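Local coordinates for AP endonuclease, family protein 2 (Mycobacterium smegmatis, PDB 5TNV) that binds magnesium in a xylose isomerase-like TIM barrel and may act as an endonuclease, at residues N280-I285 and I317-T322; W251-Y256 and L272-G277. One frame throughout, in Å; residues are numbered along the deposited sequence. Where two conformers were deposited one is given.

Interaction 1 of 2, residues N280-I285 and I317-T322; sequences NYRQII and ILQVLT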
ATOM      1  N   ASN A 280      -0.666  11.137  -8.929  1.00  3.90           N
ATOM      2  CA  ASN A 280      -1.008  10.229 -10.018  1.00  3.91           C
ATOM      3  C   ASN A 280       0.141  10.231 -11.012  1.00  3.70           C
ATOM      4  O   ASN A 280       0.198  11.083 -11.911  1.00  4.26           O
ATOM      5  CB  ASN A 280      -2.318  10.616 -10.677  1.00  4.12           C
ATOM      6  CG  ASN A 280      -2.715   9.581 -11.729  1.00  4.48           C
ATOM      7  OD1 ASN A 280      -1.888   8.838 -12.268  1.00  4.55           O
ATOM      8  ND2 ASN A 280      -4.007   9.542 -12.084  1.00  5.84           N
ATOM      9  N   TYR A 281       1.100   9.311 -10.838  1.00  4.20           N
ATOM     10  CA  TYR A 281       2.269   9.338 -11.710  1.00  4.13           C
ATOM     11  C   TYR A 281       1.978   8.807 -13.107  1.00  4.15           C
ATOM     12  O   TYR A 281       2.825   9.036 -14.014  1.00  4.39           O
ATOM     13  CB  TYR A 281       3.448   8.608 -11.063  1.00  4.51           C
ATOM     14  CG  TYR A 281       4.214   9.503 -10.092  1.00  3.93           C
ATOM     15  CD1 TYR A 281       5.000  10.549 -10.580  1.00  4.24           C
ATOM     16  CD2 TYR A 281       4.165   9.328  -8.730  1.00  3.89           C
ATOM     17  CE1 TYR A 281       5.711  11.361  -9.743  1.00  4.37           C
ATOM     18  CE2 TYR A 281       4.880  10.147  -7.861  1.00  4.04           C
ATOM     19  CZ  TYR A 281       5.653  11.160  -8.374  1.00  3.83           C
ATOM     20  OH  TYR A 281       6.396  12.003  -7.561  1.00  4.30           O
ATOM     21  N   ARG A 282       0.856   8.118 -13.346  1.00  4.31           N
ATOM     22  CA  ARG A 282       0.492   7.783 -14.731  1.00  4.71           C
ATOM     23  C   ARG A 282       0.223   9.083 -15.485  1.00  4.93           C
ATOM     24  O   ARG A 282       0.746   9.348 -16.560  1.00  5.56           O
ATOM     25  CB  ARG A 282      -0.680   6.806 -14.737  1.00  4.54           C
ATOM     26  CG  ARG A 282      -1.048   6.309 -16.132  1.00  4.75           C
ATOM     27  CD  ARG A 282      -2.241   5.310 -16.087  1.00  4.79           C
ATOM     28  NE  ARG A 282      -1.944   4.251 -15.160  1.00  4.60           N
ATOM     29  CZ  ARG A 282      -1.120   3.249 -15.367  1.00  4.58           C
ATOM     30  NH1 ARG A 282      -0.696   2.952 -16.579  1.00  5.26           N
ATOM     31  NH2 ARG A 282      -0.757   2.516 -14.344  1.00  5.81           N
ATOM     32  N   GLN A 283      -0.639   9.934 -14.903  1.00  5.08           N
ATOM     33  CA  GLN A 283      -0.935  11.229 -15.494  1.00  5.39           C
ATOM     34  C   GLN A 283       0.316  12.091 -15.555  1.00  4.90           C
ATOM     35  O   GLN A 283       0.564  12.773 -16.561  1.00  5.58           O
ATOM     36  CB  GLN A 283      -2.020  11.928 -14.711  1.00  6.65           C
ATOM     37  CG  GLN A 283      -3.399  11.364 -14.827  1.00 13.05           C
ATOM     38  CD  GLN A 283      -4.415  12.040 -13.889  1.00 13.89           C
ATOM     39  OE1 GLN A 283      -4.049  12.884 -13.024  1.00 18.23           O
ATOM     40  NE2 GLN A 283      -5.659  11.690 -14.031  1.00 18.29           N
ATOM     41  N   ILE A 284       1.106  12.124 -14.491  1.00  4.85           N
ATOM     42  CA  ILE A 284       2.241  13.061 -14.432  1.00  4.82           C
ATOM     43  C   ILE A 284       3.391  12.614 -15.347  1.00  4.63           C
ATOM     44  O   ILE A 284       3.999  13.485 -15.992  1.00  5.17           O
ATOM     45  CB  ILE A 284       2.647  13.311 -12.964  1.00  5.48           C
ATOM     46  CG1 ILE A 284       1.532  14.028 -12.201  1.00  6.99           C
ATOM     47  CG2 ILE A 284       3.985  14.012 -12.879  1.00  6.89           C
ATOM     48  CD1 ILE A 284       1.100  15.329 -12.741  1.00 11.41           C
ATOM     49  N   ILE A 285       3.702  11.338 -15.433  1.00  4.72           N
ATOM     50  CA  ILE A 285       4.720  10.908 -16.397  1.00  4.32           C
ATOM     51  C   ILE A 285       4.251  11.218 -17.801  1.00  4.78           C
ATOM     52  O   ILE A 285       5.024  11.698 -18.630  1.00  5.57           O
ATOM     53  CB  ILE A 285       5.087   9.430 -16.213  1.00  4.60           C
ATOM     54  CG1 ILE A 285       5.832   9.207 -14.898  1.00  4.70           C
ATOM     55  CG2 ILE A 285       5.893   8.900 -17.391  1.00  5.54           C
ATOM     56  CD1 ILE A 285       5.897   7.753 -14.479  1.00  5.29           C
ATOM     57  N   ILE A 317       7.085   2.379 -13.816  1.00  3.95           N
ATOM     58  CA  ILE A 317       7.477   3.393 -14.794  1.00  4.32           C
ATOM     59  C   ILE A 317       7.594   2.756 -16.176  1.00  4.05           C
ATOM     60  O   ILE A 317       7.145   3.327 -17.175  1.00  4.59           O
ATOM     61  CB  ILE A 317       8.781   4.106 -14.372  1.00  4.30           C
ATOM     62  CG1 ILE A 317       8.603   4.882 -13.070  1.00  3.94           C
ATOM     63  CG2 ILE A 317       9.318   4.990 -15.481  1.00  5.15           C
ATOM     64  CD1 ILE A 317       9.888   5.293 -12.418  1.00  5.32           C
ATOM     65  N   LEU A 318       8.206   1.577 -16.264  1.00  4.60           N
ATOM     66  CA  LEU A 318       8.370   0.924 -17.551  0.50  4.99           C
ATOM     67  C   LEU A 318       6.997   0.670 -18.179  1.00  4.95           C
ATOM     68  O   LEU A 318       6.864   0.879 -19.392  1.00  5.68           O
ATOM     69  CB  LEU A 318       9.209  -0.331 -17.336  0.50  5.09           C
ATOM     70  CG  LEU A 318       9.388  -1.230 -18.559  0.50  5.00           C
ATOM     71  CD1 LEU A 318      10.155  -0.488 -19.637  0.50  5.87           C
ATOM     72  CD2 LEU A 318      10.036  -2.541 -18.139  0.50  6.50           C
ATOM     73  N   GLN A 319       5.992   0.251 -17.443  1.00  4.83           N
ATOM     74  CA  GLN A 319       4.666   0.032 -18.048  1.00  4.98           C
ATOM     75  C   GLN A 319       4.101   1.360 -18.506  1.00  4.69           C
ATOM     76  O   GLN A 319       3.461   1.409 -19.591  1.00  5.21           O
ATOM     77  CB  GLN A 319       3.752  -0.715 -17.079  1.00  5.86           C
ATOM     78  CG  GLN A 319       2.437  -1.145 -17.722  1.00  6.20           C
ATOM     79  CD  GLN A 319       1.339  -0.095 -17.875  1.00  5.71           C
ATOM     80  OE1 GLN A 319       1.220   0.842 -17.075  1.00  5.81           O
ATOM     81  NE2 GLN A 319       0.558  -0.213 -18.923  1.00  6.21           N
ATOM     82  N   VAL A 320       4.151   2.402 -17.713  1.00  4.52           N
ATOM     83  CA  VAL A 320       3.586   3.687 -18.075  1.00  4.93           C
ATOM     84  C   VAL A 320       4.245   4.177 -19.378  1.00  4.84           C
ATOM     85  O   VAL A 320       3.556   4.623 -20.302  1.00  5.14           O
ATOM     86  CB  VAL A 320       3.735   4.713 -16.928  1.00  4.92           C
ATOM     87  CG1 VAL A 320       3.351   6.121 -17.379  1.00  5.85           C
ATOM     88  CG2 VAL A 320       2.882   4.317 -15.720  1.00  5.25           C
ATOM     89  N   LEU A 321       5.562   4.110 -19.428  1.00  4.91           N
ATOM     90  CA  LEU A 321       6.319   4.550 -20.611  1.00  5.32           C
ATOM     91  C   LEU A 321       5.975   3.710 -21.815  1.00  5.59           C
ATOM     92  O   LEU A 321       5.823   4.228 -22.928  1.00  6.39           O
ATOM     93  CB  LEU A 321       7.835   4.479 -20.378  1.00  5.58           C
ATOM     94  CG  LEU A 321       8.429   5.451 -19.369  1.00  5.31           C
ATOM     95  CD1 LEU A 321       9.909   5.176 -19.192  1.00  6.66           C
ATOM     96  CD2 LEU A 321       8.210   6.929 -19.756  1.00  6.61           C
ATOM     97  N   THR A 322       5.860   2.400 -21.616  1.00  5.63           N
ATOM     98  CA  THR A 322       5.581   1.500 -22.756  1.00  6.22           C
ATOM     99  C   THR A 322       4.260   1.913 -23.399  1.00  5.92           C
ATOM    100  O   THR A 322       4.161   2.062 -24.626  1.00  7.26           O
ATOM    101  CB  THR A 322       5.546   0.052 -22.322  1.00  6.59           C
ATOM    102  OG1 THR A 322       6.852  -0.335 -21.856  1.00  7.61           O
ATOM    103  CG2 THR A 322       5.120  -0.908 -23.434  1.00  7.83           C
TER
HETATM  104  O   HOH W   1       1.999   1.004 -14.519  1.00 11.28           O
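The Arg-282 side chain runs extended from CA and kinks at chi3 (-54°), which carries the guanidinium across to Gln-319. Gln-319 bends in turn at chi2 (-79°) and presents OE1 to it. Arg-282 NH1 donates to Gln-319 OE1 at 2.9 Å, and the bond is almost straight. It lies in the guanidinium plane and meets a lone pair of OE1 in the carbonyl plane, although the two flat groups are twisted 41° apart. Water 1 joins the same pair a second time: it accepts from Arg-282 NH2 at 3.1 Å and donates to Gln-319 OE1 at 2.7 Å. OE1 is thus gripped by two donors. Arg-282 NH2 also forms a salt bridge with Asp-305 of the second subunit, so the guanidinium is fixed from both its own chain and a neighbour. One face of the guanidinium is met by Val-320 CG2, 3.9 Å from Arg-282 NH1. The other branch of Val-320 faces the apolar side of the contact, with CG1 3.8 Å from Ile-285 CG2. That same Ile-285 methyl group meets Leu-321 CD2 at 3.9 Å. Ile-285 CD1 meets Ile-317 CG1 at 4.2 Å, the side chains crossing at about a right angle. At the start of helix 281-290, Asn-280 is the N-cap. Its OD1 accepts a nearly straight bond from Gln-283 N, which lies above its carbonyl plane, and a weak one from Arg-282 N. The axes of segments 281-285 and 317-322 come within 10.1 Å. This is packing between neighbouring outer helices of a TIM barrel, with a polar edge at the subunit interface.

Interaction 2 of 2, residues W251-Y256 and L272-G277; sequences WHIKNY and LPLKYG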
ATOM      1  N   TRP A 251      14.932  13.237 -12.862  1.00  4.12           N
ATOM      2  CA  TRP A 251      13.737  13.074 -12.024  1.00  3.86           C
ATOM      3  C   TRP A 251      13.954  11.970 -10.967  1.00  3.47           C
ATOM      4  O   TRP A 251      13.873  10.801 -11.273  1.00  4.14           O
ATOM      5  CB  TRP A 251      12.549  12.765 -12.928  1.00  4.14           C
ATOM      6  CG  TRP A 251      11.190  12.990 -12.311  1.00  3.73           C
ATOM      7  CD1 TRP A 251      10.818  13.316 -11.027  1.00  4.10           C
ATOM      8  CD2 TRP A 251       9.962  12.909 -13.070  1.00  3.94           C
ATOM      9  NE1 TRP A 251       9.448  13.423 -10.956  1.00  4.04           N
ATOM     10  CE2 TRP A 251       8.904  13.186 -12.184  1.00  3.91           C
ATOM     11  CE3 TRP A 251       9.716  12.627 -14.393  1.00  4.25           C
ATOM     12  CZ2 TRP A 251       7.586  13.184 -12.633  1.00  4.31           C
ATOM     13  CZ3 TRP A 251       8.395  12.616 -14.858  1.00  5.13           C
ATOM     14  CH2 TRP A 251       7.350  12.890 -13.964  1.00  5.05           C
ATOM     15  N   HIS A 252      14.158  12.406  -9.726  1.00  3.80           N
ATOM     16  CA  HIS A 252      13.974  11.566  -8.540  1.00  3.80           C
ATOM     17  C   HIS A 252      12.454  11.422  -8.357  1.00  3.50           C
ATOM     18  O   HIS A 252      11.772  12.435  -8.167  1.00  3.68           O
ATOM     19  CB  HIS A 252      14.558  12.194  -7.291  1.00  3.73           C
ATOM     20  CG  HIS A 252      16.026  12.166  -7.126  1.00  3.85           C
ATOM     21  ND1 HIS A 252      16.598  12.547  -5.933  1.00  4.37           N
ATOM     22  CD2 HIS A 252      17.006  11.827  -8.016  1.00  4.11           C
ATOM     23  CE1 HIS A 252      17.900  12.404  -6.126  1.00  5.21           C
ATOM     24  NE2 HIS A 252      18.203  11.972  -7.331  1.00  4.55           N
ATOM     25  N   ILE A 253      11.975  10.205  -8.419  1.00  3.46           N
ATOM     26  CA  ILE A 253      10.519   9.980  -8.547  1.00  3.95           C
ATOM     27  C   ILE A 253      10.073   9.030  -7.431  1.00  3.93           C
ATOM     28  O   ILE A 253      10.423   7.853  -7.433  1.00  5.28           O
ATOM     29  CB  ILE A 253      10.194   9.503  -9.975  1.00  4.16           C
ATOM     30  CG1 ILE A 253       8.675   9.365 -10.172  1.00  4.92           C
ATOM     31  CG2 ILE A 253      10.931   8.252 -10.397  1.00  4.56           C
ATOM     32  CD1 ILE A 253       8.246   9.227 -11.624  1.00  5.50           C
ATOM     33  N   LYS A 254       9.276   9.565  -6.515  1.00  3.52           N
ATOM     34  CA  LYS A 254       8.774   8.805  -5.359  1.00  3.37           C
ATOM     35  C   LYS A 254       7.408   9.353  -4.977  1.00  3.24           C
ATOM     36  O   LYS A 254       7.013  10.465  -5.345  1.00  3.69           O
ATOM     37  CB  LYS A 254       9.754   8.819  -4.186  1.00  3.53           C
ATOM     38  CG  LYS A 254      10.052  10.168  -3.584  1.00  3.85           C
ATOM     39  CD  LYS A 254      10.866  10.053  -2.300  1.00  4.09           C
ATOM     40  CE  LYS A 254      11.344  11.384  -1.712  1.00  4.01           C
ATOM     41  NZ  LYS A 254      12.418  11.983  -2.542  1.00  4.44           N
ATOM     42  N   ASN A 255       6.693   8.570  -4.146  1.00  3.18           N
ATOM     43  CA  ASN A 255       5.343   8.922  -3.757  1.00  3.22           C
ATOM     44  C   ASN A 255       5.103   8.675  -2.257  1.00  3.00           C
ATOM     45  O   ASN A 255       5.822   7.924  -1.589  1.00  3.16           O
ATOM     46  CB  ASN A 255       4.304   8.175  -4.602  1.00  3.37           C
ATOM     47  CG  ASN A 255       3.025   8.919  -4.915  1.00  3.36           C
ATOM     48  OD1 ASN A 255       2.783  10.023  -4.365  1.00  3.62           O
ATOM     49  ND2 ASN A 255       2.209   8.371  -5.776  1.00  3.55           N
ATOM     50  N   TYR A 256       4.042   9.294  -1.778  1.00  3.12           N
ATOM     51  CA  TYR A 256       3.580   9.228  -0.402  1.00  2.96           C
ATOM     52  C   TYR A 256       2.070   9.274  -0.395  1.00  2.95           C
ATOM     53  O   TYR A 256       1.505  10.038  -1.203  1.00  3.62           O
ATOM     54  CB  TYR A 256       4.041  10.429   0.438  1.00  3.19           C
ATOM     55  CG  TYR A 256       5.522  10.513   0.596  1.00  3.17           C
ATOM     56  CD1 TYR A 256       6.351  11.055  -0.377  1.00  3.45           C
ATOM     57  CD2 TYR A 256       6.145  10.037   1.760  1.00  3.65           C
ATOM     58  CE1 TYR A 256       7.707  11.120  -0.234  1.00  3.47           C
ATOM     59  CE2 TYR A 256       7.515  10.101   1.932  1.00  3.50           C
ATOM     60  CZ  TYR A 256       8.323  10.644   0.915  1.00  3.53           C
ATOM     61  OH  TYR A 256       9.679  10.758   1.038  1.00  3.71           O
ATOM     62  N   LEU A 272       5.004   5.281  -0.025  1.00  3.17           N
ATOM     63  CA  LEU A 272       4.330   4.199  -0.696  1.00  3.40           C
ATOM     64  C   LEU A 272       4.847   4.076  -2.124  1.00  3.24           C
ATOM     65  O   LEU A 272       5.366   5.067  -2.671  1.00  3.27           O
ATOM     66  CB  LEU A 272       2.815   4.437  -0.791  1.00  3.55           C
ATOM     67  CG  LEU A 272       2.022   4.302   0.516  1.00  3.97           C
ATOM     68  CD1 LEU A 272       0.584   4.731   0.268  1.00  5.01           C
ATOM     69  CD2 LEU A 272       2.080   2.887   1.054  1.00  5.20           C
ATOM     70  N   PRO A 273       4.671   2.905  -2.760  1.00  3.17           N
ATOM     71  CA  PRO A 273       4.912   2.800  -4.208  1.00  3.58           C
ATOM     72  C   PRO A 273       4.264   3.930  -4.995  1.00  3.16           C
ATOM     73  O   PRO A 273       3.213   4.467  -4.629  1.00  3.46           O
ATOM     74  CB  PRO A 273       4.287   1.458  -4.558  1.00  4.22           C
ATOM     75  CG  PRO A 273       4.436   0.639  -3.279  1.00  4.09           C
ATOM     76  CD  PRO A 273       4.234   1.641  -2.182  1.00  3.90           C
ATOM     77  N   LEU A 274       4.885   4.246  -6.135  1.00  3.44           N
ATOM     78  CA  LEU A 274       4.320   5.218  -7.050  1.00  3.44           C
ATOM     79  C   LEU A 274       2.824   4.983  -7.308  1.00  3.51           C
ATOM     80  O   LEU A 274       2.051   5.952  -7.315  1.00  3.70           O
ATOM     81  CB  LEU A 274       5.035   5.260  -8.403  1.00  3.68           C
ATOM     82  CG  LEU A 274       6.526   5.625  -8.378  1.00  3.72           C
ATOM     83  CD1 LEU A 274       7.071   5.661  -9.796  1.00  6.03           C
ATOM     84  CD2 LEU A 274       6.799   6.922  -7.648  1.00  5.40           C
ATOM     85  N   LYS A 275       2.425   3.739  -7.538  1.00  3.40           N
ATOM     86  CA  LYS A 275       1.051   3.436  -7.904  1.00  3.49           C
ATOM     87  C   LYS A 275       0.019   3.797  -6.829  1.00  3.50           C
ATOM     88  O   LYS A 275      -1.145   3.925  -7.142  1.00  4.20           O
ATOM     89  CB  LYS A 275       0.937   1.935  -8.240  1.00  4.28           C
ATOM     90  CG  LYS A 275      -0.384   1.538  -8.943  1.00  4.75           C
ATOM     91  CD  LYS A 275      -0.421   0.085  -9.336  1.00  5.67           C
ATOM     92  CE  LYS A 275       0.561  -0.304 -10.365  1.00  5.95           C
ATOM     93  NZ  LYS A 275       0.465  -1.708 -10.786  1.00  8.08           N
ATOM     94  N   TYR A 276       0.453   3.863  -5.560  1.00  3.42           N
ATOM     95  CA  TYR A 276      -0.487   3.915  -4.425  1.00  3.72           C
ATOM     96  C   TYR A 276      -0.535   5.224  -3.700  1.00  3.66           C
ATOM     97  O   TYR A 276      -1.404   5.387  -2.825  1.00  4.25           O
ATOM     98  CB  TYR A 276      -0.185   2.788  -3.414  1.00  3.87           C
ATOM     99  CG  TYR A 276      -0.124   1.408  -3.968  1.00  3.93           C
ATOM    100  CD1 TYR A 276      -0.888   0.994  -5.072  1.00  4.05           C
ATOM    101  CD2 TYR A 276       0.725   0.490  -3.395  1.00  5.36           C
ATOM    102  CE1 TYR A 276      -0.800  -0.297  -5.563  1.00  4.35           C
ATOM    103  CE2 TYR A 276       0.838  -0.793  -3.906  1.00  6.20           C
ATOM    104  CZ  TYR A 276       0.079  -1.199  -4.981  1.00  5.03           C
ATOM    105  OH  TYR A 276       0.230  -2.469  -5.437  1.00  7.30           O
ATOM    106  N   GLY A 277       0.377   6.163  -3.954  1.00  3.73           N
ATOM    107  CA  GLY A 277       0.414   7.398  -3.221  1.00  3.83           C
ATOM    108  C   GLY A 277      -0.454   8.499  -3.801  1.00  3.55           C
ATOM    109  O   GLY A 277      -1.261   8.250  -4.712  1.00  4.21           O
TER
HETATM  110  O   HOH W   2       7.727   5.750  -3.931  1.00  3.75           O
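This contact lies at the base of the beta hairpin of strands 251-261 and 266-272, which extends from the TIM barrel, and takes in the loop after it. Leu-272 N donates to Asn-255 O at 3.2 Å. Water 2 links the other two backbone groups of the same pair, accepting from Asn-255 N and donating to Leu-272 O. Farther back, Ile-253 CG1 packs on Leu-274 CD2 at 4.0 Å, the two side chains crossing at about a right angle. Leu-274 CD2 also lies against the backbone of Lys-254, 3.6 Å from its CA. The other face of the strand serves the metal site. His-252 ND1 binds magnesium together with Glu-193 and Asp-223, and Lys-254 NZ forms salt bridges with Asp-223 and Glu-300. The buried amide of Asn-255 holds the loop. Its ND2 donates to Val-279 O, while its OD1 accepts a weak bond from Tyr-256 N. Gly-277 packs closely against this amide, with CA 3.5 Å from Asn-255 CG. The same Asn-255 ND2 donates to Leu-274 O as well, at 2.9 Å, with the oxygen in the amide plane and the donor tilted 25° from the carbonyl plane.

Overall arrangement
The two contacts follow one another along the chain: interaction 2 closes before interaction 1 opens. Their centres lie about 11 Å apart, on the same side of the chain's centre. Interaction 2 joins strand 251-261 to the loop that leads into helix 281-290. Interaction 1 packs that helix on helix 306-325, outside the barrel strands. Tyr-281 spans the two layers. Its OH makes a probable hydrogen bond to Lys-254 O at 2.8 Å and is hydrogen-bonded to Tyr-241 OH. Its ring packs on Ile-253 and Asn-255. Ile-317 adds a touch on Leu-274. The strand carrying His-252 of the magnesium site is thus packed, through the loop and Tyr-281, against the outer helices. Both contacts reach the second subunit.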